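Local coordinates for erythrocyte membrane protein 1 (Plasmodium falciparum, PDB 2XU0) that probably binds host cell surface receptors in rosette formation, the present chain being the N-terminal segment and first Duffy-binding-like domain of this malarial adhesin, at residues F432-N437 and D453-I458; W319-C324 and K440-N445; R325-K330 and E382-K387. The protein carries 10 engineered substitutions. All coordinates share one frame; numbering follows the deposited sequence.

In the fold
From the N terminus, helix 311-338 supplies 319-324 and, directly after it, 325-330. Interaction 3 closes first, where helix 371-407 runs back antiparallel and lays 382-387 against 325-330. It falls within the longer loop that interaction 2 closes when 440-445 is joined to 319-324 by a disulfide. Interaction 1 crosses interaction 2: its first segment, 432-437, precedes 440-445 and its second, 453-458, follows it. L436 touches S320, and K328 reaches the carbonyl of H441, so interaction 2 touches both of the others, while 1 and 3 stay about 7 Å apart at their nearest atoms. Together they tie the two long helices of the C-terminal Duffy-binding-like subdomain to its short helices and the turn before helix 457-460.

Interaction 1 (F432-N437 and D453-I458); sequences FLNLLN and DFNKPI
OD1 of D453 is gripped by two donors that reach it from opposite faces of the carboxylate plane: ND2 of N437 across the contact, 3.0 Å from OD1, and the backbone N of N455 within its own segment. The second bond closes an Asx turn at D453, within the type I turn from D453 to K456. N437 also works through its other amide atom. F454 N lies 2.9 Å from N437 OD1, in the carbonyl plane and on a lone pair, with a nearly straight N-H...O angle of 175°. One side-chain amide of helix 429-437 therefore gives to a carboxylate and takes from the next backbone N-H. Its plane stands almost upright to the carboxylate, 87° apart.

Beside this polar pair, F454 turns its ring into the helix. CD2 lies 3.6 Å from L436 CB, while the ring edge faces the carbonyl oxygen of L433. The side chain of L433 crosses F454 at about a right angle, its CD2 3.9 Å from F454 CB, and its CD1 approaches F454 O. With CG of F454 anti to its own carbonyl carbon (chi1 -67°), the ring points into the interior, where W319 and F323 of helix 311-338 and F461 also touch it.

Within the C-terminal Duffy-binding-like subdomain the contact thus joins the C-terminal turn of helix 429-437 to the turn leading into helix 457-460. The two-way amide fixes the rotation of N437 and satisfies the N-H of buried F454, so that the loop can bring its aromatic ring into the core.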
loop_
_atom_site.group_PDB
_atom_site.type_symbol
_atom_site.label_atom_id
_atom_site.label_comp_id
_atom_site.label_asym_id
_atom_site.label_seq_id
_atom_site.Cartn_x
_atom_site.Cartn_y
_atom_site.Cartn_z
ATOM N N PHE A 432 4.420 -11.979 -12.025
ATOM C CA PHE A 432 4.064 -11.122 -10.902
ATOM C C PHE A 432 3.619 -9.734 -11.399
ATOM O O PHE A 432 2.713 -9.151 -10.805
ATOM C CB PHE A 432 5.193 -11.047 -9.832
ATOM C CG PHE A 432 4.773 -10.186 -8.657
ATOM C CD1 PHE A 432 4.006 -10.715 -7.627
ATOM C CD2 PHE A 432 5.103 -8.832 -8.610
ATOM C CE1 PHE A 432 3.542 -9.898 -6.587
ATOM C CE2 PHE A 432 4.654 -8.023 -7.569
ATOM C CZ PHE A 432 3.875 -8.562 -6.560
ATOM N N LEU A 433 4.237 -9.213 -12.489
ATOM C CA LEU A 433 3.870 -7.927 -13.063
ATOM C C LEU A 433 2.453 -7.929 -13.658
ATOM O O LEU A 433 1.770 -6.908 -13.562
ATOM C CB LEU A 433 4.919 -7.355 -14.055
ATOM C CG LEU A 433 6.279 -6.933 -13.457
ATOM C CD1 LEU A 433 7.249 -6.461 -14.552
ATOM C CD2 LEU A 433 6.131 -5.824 -12.438
ATOM N N ASN A 434 1.998 -9.087 -14.175
ATOM C CA ASN A 434 0.638 -9.301 -14.692
ATOM C C ASN A 434 -0.363 -9.111 -13.563
ATOM O O ASN A 434 -1.427 -8.573 -13.804
ATOM C CB ASN A 434 0.450 -10.735 -15.255
ATOM C CG ASN A 434 1.244 -11.110 -16.482
ATOM O OD1 ASN A 434 1.507 -12.292 -16.729
ATOM N ND2 ASN A 434 1.601 -10.137 -17.309
ATOM N N LEU A 435 -0.023 -9.531 -12.333
ATOM C CA LEU A 435 -0.899 -9.346 -11.162
ATOM C C LEU A 435 -1.076 -7.841 -10.866
ATOM O O LEU A 435 -2.182 -7.409 -10.518
ATOM C CB LEU A 435 -0.317 -10.055 -9.923
ATOM C CG LEU A 435 -0.086 -11.574 -10.002
ATOM C CD1 LEU A 435 0.339 -12.137 -8.633
ATOM C CD2 LEU A 435 -1.285 -12.326 -10.612
ATOM N N LEU A 436 0.010 -7.052 -11.026
ATOM C CA LEU A 436 -0.035 -5.607 -10.809
ATOM C C LEU A 436 -0.931 -4.956 -11.854
ATOM O O LEU A 436 -1.737 -4.095 -11.495
ATOM C CB LEU A 436 1.371 -4.965 -10.765
ATOM C CG LEU A 436 2.324 -5.462 -9.667
ATOM C CD1 LEU A 436 3.637 -4.755 -9.774
ATOM C CD2 LEU A 436 1.719 -5.314 -8.242
ATOM N N ASN A 437 -0.835 -5.405 -13.115
ATOM C CA ASN A 437 -1.714 -4.973 -14.230
ATOM C C ASN A 437 -3.181 -5.205 -13.891
ATOM O O ASN A 437 -4.046 -4.444 -14.313
ATOM C CB ASN A 437 -1.405 -5.781 -15.524
ATOM C CG ASN A 437 -0.085 -5.425 -16.162
ATOM O OD1 ASN A 437 0.604 -4.500 -15.711
ATOM N ND2 ASN A 437 0.338 -6.185 -17.185
ATOM N N ASP A 453 0.509 -1.683 -18.492
ATOM C CA ASP A 453 1.229 -2.942 -18.699
ATOM C C ASP A 453 2.637 -2.764 -18.196
ATOM O O ASP A 453 3.495 -2.197 -18.900
ATOM C CB ASP A 453 1.177 -3.430 -20.159
ATOM C CG ASP A 453 1.774 -4.822 -20.404
ATOM O OD1 ASP A 453 2.230 -5.461 -19.433
ATOM O OD2 ASP A 453 1.758 -5.276 -21.556
ATOM N N PHE A 454 2.871 -3.240 -16.962
ATOM C CA PHE A 454 4.157 -3.175 -16.276
ATOM C C PHE A 454 5.243 -3.991 -16.980
ATOM O O PHE A 454 6.434 -3.741 -16.745
ATOM C CB PHE A 454 4.031 -3.469 -14.781
ATOM C CG PHE A 454 3.241 -2.387 -14.057
ATOM C CD1 PHE A 454 3.747 -1.090 -13.937
ATOM C CD2 PHE A 454 1.990 -2.663 -13.510
ATOM C CE1 PHE A 454 3.016 -0.088 -13.269
ATOM C CE2 PHE A 454 1.248 -1.665 -12.871
ATOM C CZ PHE A 454 1.766 -0.387 -12.746
ATOM N N ASN A 455 4.825 -4.948 -17.858
ATOM C CA ASN A 455 5.736 -5.742 -18.681
ATOM C C ASN A 455 6.166 -4.952 -19.937
ATOM O O ASN A 455 7.007 -5.418 -20.678
ATOM C CB ASN A 455 5.115 -7.095 -19.065
ATOM C CG ASN A 455 5.000 -8.058 -17.925
ATOM O OD1 ASN A 455 3.936 -8.638 -17.652
ATOM N ND2 ASN A 455 6.069 -8.214 -17.194
ATOM N N LYS A 456 5.605 -3.758 -20.158
ATOM C CA LYS A 456 5.969 -2.877 -21.269
ATOM C C LYS A 456 6.208 -1.482 -20.674
ATOM O O LYS A 456 5.351 -0.605 -20.799
ATOM C CB LYS A 456 4.862 -2.876 -22.369
ATOM C CG LYS A 456 4.799 -4.186 -23.145
ATOM C CD LYS A 456 3.991 -4.063 -24.425
ATOM C CE LYS A 456 4.135 -5.278 -25.319
ATOM N NZ LYS A 456 5.500 -5.396 -25.911
ATOM N N PRO A 457 7.332 -1.276 -19.949
ATOM C CA PRO A 457 7.546 0.016 -19.283
ATOM C C PRO A 457 7.490 1.232 -20.201
ATOM O O PRO A 457 6.937 2.257 -19.814
ATOM C CB PRO A 457 8.900 -0.154 -18.586
ATOM C CG PRO A 457 9.041 -1.621 -18.398
ATOM C CD PRO A 457 8.435 -2.208 -19.653
ATOM N N ILE A 458 8.001 1.100 -21.418
ATOM C CA ILE A 458 7.968 2.199 -22.392
ATOM C C ILE A 458 6.546 2.725 -22.634
ATOM O O ILE A 458 6.359 3.932 -22.617
ATOM C CB ILE A 458 8.804 1.842 -23.660
ATOM C CG1 ILE A 458 10.336 1.884 -23.339
ATOM C CG2 ILE A 458 8.480 2.695 -24.892
ATOM C CD1 ILE A 458 10.818 2.945 -22.276
#

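Interaction 2 (W319-C324 and K440-N445); sequences WSEEFC and KHCHDN
K440 opens the segment by setting its CB 3.6 Å from OE1 of E321, while the rest of its side chain leads away from helix 311-338. At H441 the carboxylate of E321 takes hold of the backbone: H441 N lies 2.9 Å from E321 OE1, meeting its syn lone pair at an N-H...O angle of 174°. The same oxygen lies at the edge of the H441 imidazole, near the ring plane and 3.1 Å from CD2, with carboxylate and ring turned 40° apart. A bend in the E321 chain at chi2 carries the acid to the start of the short helix, and the nearby carboxylate would probably favour a protonated imidazole. H441 CB also lies 3.5 Å from the backbone O of E321, and the carbonyl oxygen of H441 receives NZ of K328 from the following turn of helix 311-338.

C442 follows, and its N gives a weak bond to the other oxygen, 3.3 Å from E321 OE2. One carboxylate thus spans two successive N-H groups at the first turn of the weakly bonded helix 440-443. The C324-C442 disulfide locks the same junction, with SG of C324 2.1 Å from SG of C442 and a chi3 of 99°. It is one of the cystines of the Duffy-binding-like fold, here fastening a short late helix to the long helix 311-338 across more than a hundred residues of chain. C442 SG also comes 3.0 Å from the backbone O of S320. Further on, the carbonyl oxygen of D444 takes a second, weak bond from NZ of K328.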
loop_
_atom_site.group_PDB
_atom_site.type_symbol
_atom_site.label_atom_id
_atom_site.label_comp_id
_atom_site.label_asym_id
_atom_site.label_seq_id
_atom_site.Cartn_x
_atom_site.Cartn_y
_atom_site.Cartn_z
ATOM N N TRP A 319 2.142 0.492 -4.232
ATOM C CA TRP A 319 2.853 1.422 -5.109
ATOM C C TRP A 319 2.151 1.462 -6.452
ATOM O O TRP A 319 1.878 2.542 -6.976
ATOM C CB TRP A 319 4.337 1.031 -5.272
ATOM C CG TRP A 319 5.082 1.931 -6.218
ATOM C CD1 TRP A 319 5.782 3.057 -5.890
ATOM C CD2 TRP A 319 5.102 1.847 -7.652
ATOM N NE1 TRP A 319 6.261 3.665 -7.027
ATOM C CE2 TRP A 319 5.860 2.945 -8.125
ATOM C CE3 TRP A 319 4.617 0.911 -8.584
ATOM C CZ2 TRP A 319 6.130 3.139 -9.482
ATOM C CZ3 TRP A 319 4.821 1.141 -9.934
ATOM C CH2 TRP A 319 5.558 2.256 -10.373
ATOM N N SER A 320 1.895 0.288 -7.022
ATOM C CA SER A 320 1.279 0.161 -8.347
ATOM C C SER A 320 -0.160 0.686 -8.423
ATOM O O SER A 320 -0.511 1.353 -9.400
ATOM C CB SER A 320 1.407 -1.269 -8.876
ATOM O OG SER A 320 0.629 -2.171 -8.118
ATOM N N GLU A 321 -0.966 0.406 -7.394
ATOM C CA GLU A 321 -2.358 0.870 -7.305
ATOM C C GLU A 321 -2.441 2.392 -7.193
ATOM O O GLU A 321 -3.237 3.027 -7.902
ATOM C CB GLU A 321 -3.094 0.191 -6.132
ATOM C CG GLU A 321 -3.532 -1.238 -6.458
ATOM C CD GLU A 321 -4.607 -1.269 -7.526
ATOM O OE1 GLU A 321 -5.770 -0.929 -7.215
ATOM O OE2 GLU A 321 -4.255 -1.508 -8.701
ATOM N N GLU A 322 -1.598 2.961 -6.342
ATOM C CA GLU A 322 -1.504 4.409 -6.117
ATOM C C GLU A 322 -0.914 5.112 -7.301
ATOM O O GLU A 322 -1.321 6.235 -7.573
ATOM C CB GLU A 322 -0.718 4.731 -4.832
ATOM C CG GLU A 322 -1.515 4.389 -3.588
ATOM C CD GLU A 322 -2.723 5.284 -3.371
ATOM O OE1 GLU A 322 -2.530 6.415 -2.867
ATOM O OE2 GLU A 322 -3.845 4.889 -3.774
ATOM N N PHE A 323 0.023 4.454 -8.038
ATOM C CA PHE A 323 0.616 4.999 -9.266
ATOM C C PHE A 323 -0.507 5.134 -10.308
ATOM O O PHE A 323 -0.667 6.199 -10.907
ATOM C CB PHE A 323 1.765 4.074 -9.825
ATOM C CG PHE A 323 2.098 4.311 -11.289
ATOM C CD1 PHE A 323 2.714 5.497 -11.701
ATOM C CD2 PHE A 323 1.689 3.411 -12.269
ATOM C CE1 PHE A 323 2.945 5.750 -13.059
ATOM C CE2 PHE A 323 1.939 3.661 -13.629
ATOM C CZ PHE A 323 2.550 4.834 -14.011
ATOM N N CYS A 324 -1.266 4.042 -10.547
ATOM C CA CYS A 324 -2.360 4.020 -11.538
ATOM C C CYS A 324 -3.470 5.018 -11.169
ATOM O O CYS A 324 -4.015 5.689 -12.052
ATOM C CB CYS A 324 -2.914 2.610 -11.678
ATOM S SG CYS A 324 -1.769 1.429 -12.437
ATOM N N LYS A 440 -7.263 -3.298 -8.997
ATOM C CA LYS A 440 -8.503 -2.511 -9.128
ATOM C C LYS A 440 -8.291 -1.222 -9.978
ATOM O O LYS A 440 -8.951 -1.031 -11.013
ATOM C CB LYS A 440 -9.064 -2.178 -7.735
ATOM C CG LYS A 440 -10.483 -1.599 -7.735
ATOM C CD LYS A 440 -10.901 -1.093 -6.349
ATOM C CE LYS A 440 -11.712 -2.111 -5.584
ATOM N NZ LYS A 440 -12.270 -1.550 -4.317
ATOM N N HIS A 441 -7.340 -0.389 -9.566
ATOM C CA HIS A 441 -7.044 0.883 -10.230
ATOM C C HIS A 441 -6.316 0.664 -11.536
ATOM O O HIS A 441 -6.680 1.269 -12.536
ATOM C CB HIS A 441 -6.244 1.811 -9.301
ATOM C CG HIS A 441 -7.033 2.310 -8.135
ATOM N ND1 HIS A 441 -7.974 3.312 -8.278
ATOM C CD2 HIS A 441 -7.002 1.929 -6.839
ATOM C CE1 HIS A 441 -8.491 3.498 -7.072
ATOM N NE2 HIS A 441 -7.925 2.707 -6.174
ATOM N N CYS A 442 -5.323 -0.245 -11.558
ATOM C CA CYS A 442 -4.545 -0.495 -12.786
ATOM C C CYS A 442 -5.286 -1.118 -13.961
ATOM O O CYS A 442 -5.000 -0.762 -15.105
ATOM C CB CYS A 442 -3.248 -1.222 -12.474
ATOM S SG CYS A 442 -2.136 -0.290 -11.382
ATOM N N HIS A 443 -6.203 -2.059 -13.698
ATOM C CA HIS A 443 -6.927 -2.755 -14.763
ATOM C C HIS A 443 -8.021 -1.923 -15.425
ATOM O O HIS A 443 -8.359 -2.169 -16.581
ATOM C CB HIS A 443 -7.481 -4.082 -14.250
ATOM C CG HIS A 443 -7.757 -5.089 -15.320
ATOM N ND1 HIS A 443 -9.015 -5.648 -15.474
ATOM C CD2 HIS A 443 -6.922 -5.634 -16.237
ATOM C CE1 HIS A 443 -8.908 -6.501 -16.482
ATOM N NE2 HIS A 443 -7.668 -6.532 -16.969
ATOM N N ASP A 444 -8.545 -0.926 -14.693
ATOM C CA ASP A 444 -9.600 -0.010 -15.101
ATOM C C ASP A 444 -9.202 1.070 -16.155
ATOM O O ASP A 444 -9.086 2.258 -15.843
ATOM C CB ASP A 444 -10.309 0.581 -13.861
ATOM C CG ASP A 444 -11.582 1.377 -14.125
ATOM O OD1 ASP A 444 -11.919 2.250 -13.288
ATOM O OD2 ASP A 444 -12.245 1.126 -15.167
ATOM N N ASN A 445 -9.043 0.632 -17.410
ATOM C CA ASN A 445 -8.772 1.453 -18.594
ATOM C C ASN A 445 -9.336 0.679 -19.761
ATOM O O ASN A 445 -8.780 -0.362 -20.125
ATOM C CB ASN A 445 -7.271 1.725 -18.796
ATOM C CG ASN A 445 -6.735 2.995 -18.162
ATOM O OD1 ASN A 445 -5.608 3.023 -17.661
ATOM N ND2 ASN A 445 -7.494 4.089 -18.214
#

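Interaction 3 (R325-K330 and E382-K387); sequences RIKKIK and EWIVKK
W383 projects from helix 371-407 toward helix 311-338, and three side chains of 325-330 are arranged around its indole. K330 runs obliquely across one face: its CD lies 3.6 Å from W383 CD2, and its CE sits squarely above the five-membered ring, 3.6 Å from the centroid and on the ring normal, a CH-pi contact. The chain then turns at chi4 and brings NZ to 4.5 Å from the same centroid, 17° off the normal, which makes a cation-pi pair of the ammonium end. That ammonium has a salt bridge to E107 as well, so the indole is a second partner for it. The opposite face of W383 is occupied by CG of K387, from its own helix, and the ring is held flat between two lysine chains.

The six-membered ring is met obliquely by I326 CG2, 3.6 Å from W383 CZ2, and by K327, whose backbone N lies 3.7 Å from W383 CH2. The I326 side chain crosses the indole at about a right angle. CG of W383 stands anti to the backbone N (chi1 178°), which extends the indole across the space between the two helices. K327 itself continues extended beyond CG, its CE grazing I384 CD1, and delivers NZ to the carbonyl of T460.

The segments belong to the pair of long antiparallel helices of the C-terminal Duffy-binding-like subdomain, their axes inclined at 165° and 11.9 Å apart, a wide spacing that the indole bridges. F323, one turn earlier on helix 311-338, meets the W383 ring with the two planes nearly parallel. Without a hydrogen bond between the segments, the pairing here rests on apolar contact, CH-pi and the cation-pi pair of K330, whose ammonium is shared with E107.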
loop_
_atom_site.group_PDB
_atom_site.type_symbol
_atom_site.label_atom_id
_atom_site.label_comp_id
_atom_site.label_asym_id
_atom_site.label_seq_id
_atom_site.Cartn_x
_atom_site.Cartn_y
_atom_site.Cartn_z
ATOM N N ARG A 325 -3.807 5.105 -9.876
ATOM C CA ARG A 325 -4.849 6.009 -9.381
ATOM C C ARG A 325 -4.429 7.460 -9.633
ATOM O O ARG A 325 -5.164 8.168 -10.303
ATOM C CB ARG A 325 -5.155 5.758 -7.903
ATOM C CG ARG A 325 -6.184 6.741 -7.313
ATOM C CD ARG A 325 -6.427 6.492 -5.837
ATOM N NE ARG A 325 -5.350 7.006 -4.986
ATOM C CZ ARG A 325 -5.243 8.269 -4.571
ATOM N NH1 ARG A 325 -6.131 9.176 -4.947
ATOM N NH2 ARG A 325 -4.236 8.633 -3.794
ATOM N N ILE A 326 -3.223 7.857 -9.157
ATOM C CA ILE A 326 -2.633 9.187 -9.330
ATOM C C ILE A 326 -2.406 9.547 -10.802
ATOM O O ILE A 326 -2.628 10.701 -11.168
ATOM C CB ILE A 326 -1.374 9.420 -8.421
ATOM C CG1 ILE A 326 -1.695 9.298 -6.895
ATOM C CG2 ILE A 326 -0.649 10.725 -8.718
ATOM C CD1 ILE A 326 -2.881 10.123 -6.429
ATOM N N LYS A 327 -1.964 8.588 -11.632
ATOM C CA LYS A 327 -1.748 8.804 -13.063
ATOM C C LYS A 327 -3.033 9.321 -13.736
ATOM O O LYS A 327 -2.961 10.238 -14.564
ATOM C CB LYS A 327 -1.240 7.526 -13.766
ATOM C CG LYS A 327 -0.915 7.722 -15.249
ATOM C CD LYS A 327 -0.441 6.418 -15.903
ATOM C CE LYS A 327 -0.169 6.648 -17.362
ATOM N NZ LYS A 327 0.336 5.430 -18.046
ATOM N N LYS A 328 -4.198 8.742 -13.376
ATOM C CA LYS A 328 -5.486 9.185 -13.920
ATOM C C LYS A 328 -5.756 10.652 -13.552
ATOM O O LYS A 328 -6.137 11.432 -14.430
ATOM C CB LYS A 328 -6.638 8.274 -13.467
ATOM C CG LYS A 328 -6.767 7.031 -14.328
ATOM C CD LYS A 328 -7.821 6.094 -13.771
ATOM C CE LYS A 328 -7.593 4.675 -14.219
ATOM N NZ LYS A 328 -7.931 3.706 -13.146
ATOM N N ILE A 329 -5.466 11.039 -12.295
ATOM C CA ILE A 329 -5.624 12.422 -11.846
ATOM C C ILE A 329 -4.710 13.376 -12.638
ATOM O O ILE A 329 -5.156 14.453 -13.069
ATOM C CB ILE A 329 -5.375 12.532 -10.333
ATOM C CG1 ILE A 329 -6.499 11.819 -9.527
ATOM C CG2 ILE A 329 -5.189 14.015 -9.905
ATOM C CD1 ILE A 329 -6.145 11.564 -8.054
ATOM N N LYS A 330 -3.446 12.970 -12.841
ATOM C CA LYS A 330 -2.463 13.790 -13.540
ATOM C C LYS A 330 -2.758 13.916 -15.020
ATOM O O LYS A 330 -2.599 15.008 -15.546
ATOM C CB LYS A 330 -1.033 13.309 -13.273
ATOM C CG LYS A 330 -0.696 13.350 -11.816
ATOM C CD LYS A 330 0.781 13.343 -11.561
ATOM C CE LYS A 330 1.020 13.541 -10.084
ATOM N NZ LYS A 330 1.368 14.941 -9.743
ATOM N N GLU A 382 8.116 14.796 -15.446
ATOM C CA GLU A 382 9.055 14.631 -14.323
ATOM C C GLU A 382 8.539 13.579 -13.327
ATOM O O GLU A 382 9.319 12.721 -12.879
ATOM C CB GLU A 382 9.467 15.939 -13.621
ATOM C CG GLU A 382 8.453 16.681 -12.770
ATOM C CD GLU A 382 9.043 17.858 -12.011
ATOM O OE1 GLU A 382 8.260 18.708 -11.531
ATOM O OE2 GLU A 382 10.290 17.933 -11.900
ATOM N N TRP A 383 7.210 13.621 -13.032
ATOM C CA TRP A 383 6.575 12.638 -12.152
ATOM C C TRP A 383 6.711 11.241 -12.730
ATOM O O TRP A 383 7.114 10.353 -12.003
ATOM C CB TRP A 383 5.109 12.987 -11.901
ATOM C CG TRP A 383 4.394 11.990 -11.037
ATOM C CD1 TRP A 383 4.429 11.900 -9.675
ATOM C CD2 TRP A 383 3.500 10.968 -11.486
ATOM N NE1 TRP A 383 3.627 10.868 -9.251
ATOM C CE2 TRP A 383 3.021 10.297 -10.342
ATOM C CE3 TRP A 383 3.002 10.596 -12.749
ATOM C CZ2 TRP A 383 2.135 9.215 -10.427
ATOM C CZ3 TRP A 383 2.094 9.547 -12.828
ATOM C CH2 TRP A 383 1.676 8.868 -11.678
ATOM N N ILE A 384 6.414 11.057 -14.038
ATOM C CA ILE A 384 6.457 9.759 -14.718
ATOM C C ILE A 384 7.867 9.182 -14.704
ATOM O O ILE A 384 8.035 7.965 -14.585
ATOM C CB ILE A 384 5.837 9.862 -16.154
ATOM C CG1 ILE A 384 4.325 9.685 -16.119
ATOM C CG2 ILE A 384 6.492 8.920 -17.199
ATOM C CD1 ILE A 384 3.717 8.219 -15.807
ATOM N N VAL A 385 8.878 10.066 -14.837
ATOM C CA VAL A 385 10.287 9.682 -14.834
ATOM C C VAL A 385 10.704 9.179 -13.466
ATOM O O VAL A 385 11.420 8.180 -13.380
ATOM C CB VAL A 385 11.183 10.807 -15.406
ATOM C CG1 VAL A 385 12.626 10.700 -14.923
ATOM C CG2 VAL A 385 11.101 10.815 -16.940
ATOM N N LYS A 386 10.208 9.829 -12.411
ATOM C CA LYS A 386 10.467 9.437 -11.033
ATOM C C LYS A 386 9.771 8.069 -10.719
ATOM O O LYS A 386 10.335 7.257 -9.978
ATOM C CB LYS A 386 9.928 10.511 -10.097
ATOM C CG LYS A 386 10.187 10.285 -8.621
ATOM C CD LYS A 386 9.573 11.405 -7.763
ATOM C CE LYS A 386 9.398 11.001 -6.313
ATOM N NZ LYS A 386 10.694 10.879 -5.580
ATOM N N LYS A 387 8.535 7.856 -11.253
ATOM C CA LYS A 387 7.742 6.636 -11.007
ATOM C C LYS A 387 8.392 5.464 -11.736
ATOM O O LYS A 387 8.543 4.392 -11.158
ATOM C CB LYS A 387 6.286 6.849 -11.437
ATOM C CG LYS A 387 5.504 7.750 -10.475
ATOM C CD LYS A 387 5.192 6.992 -9.192
ATOM C CE LYS A 387 5.057 7.865 -7.991
ATOM N NZ LYS A 387 4.960 7.023 -6.772
#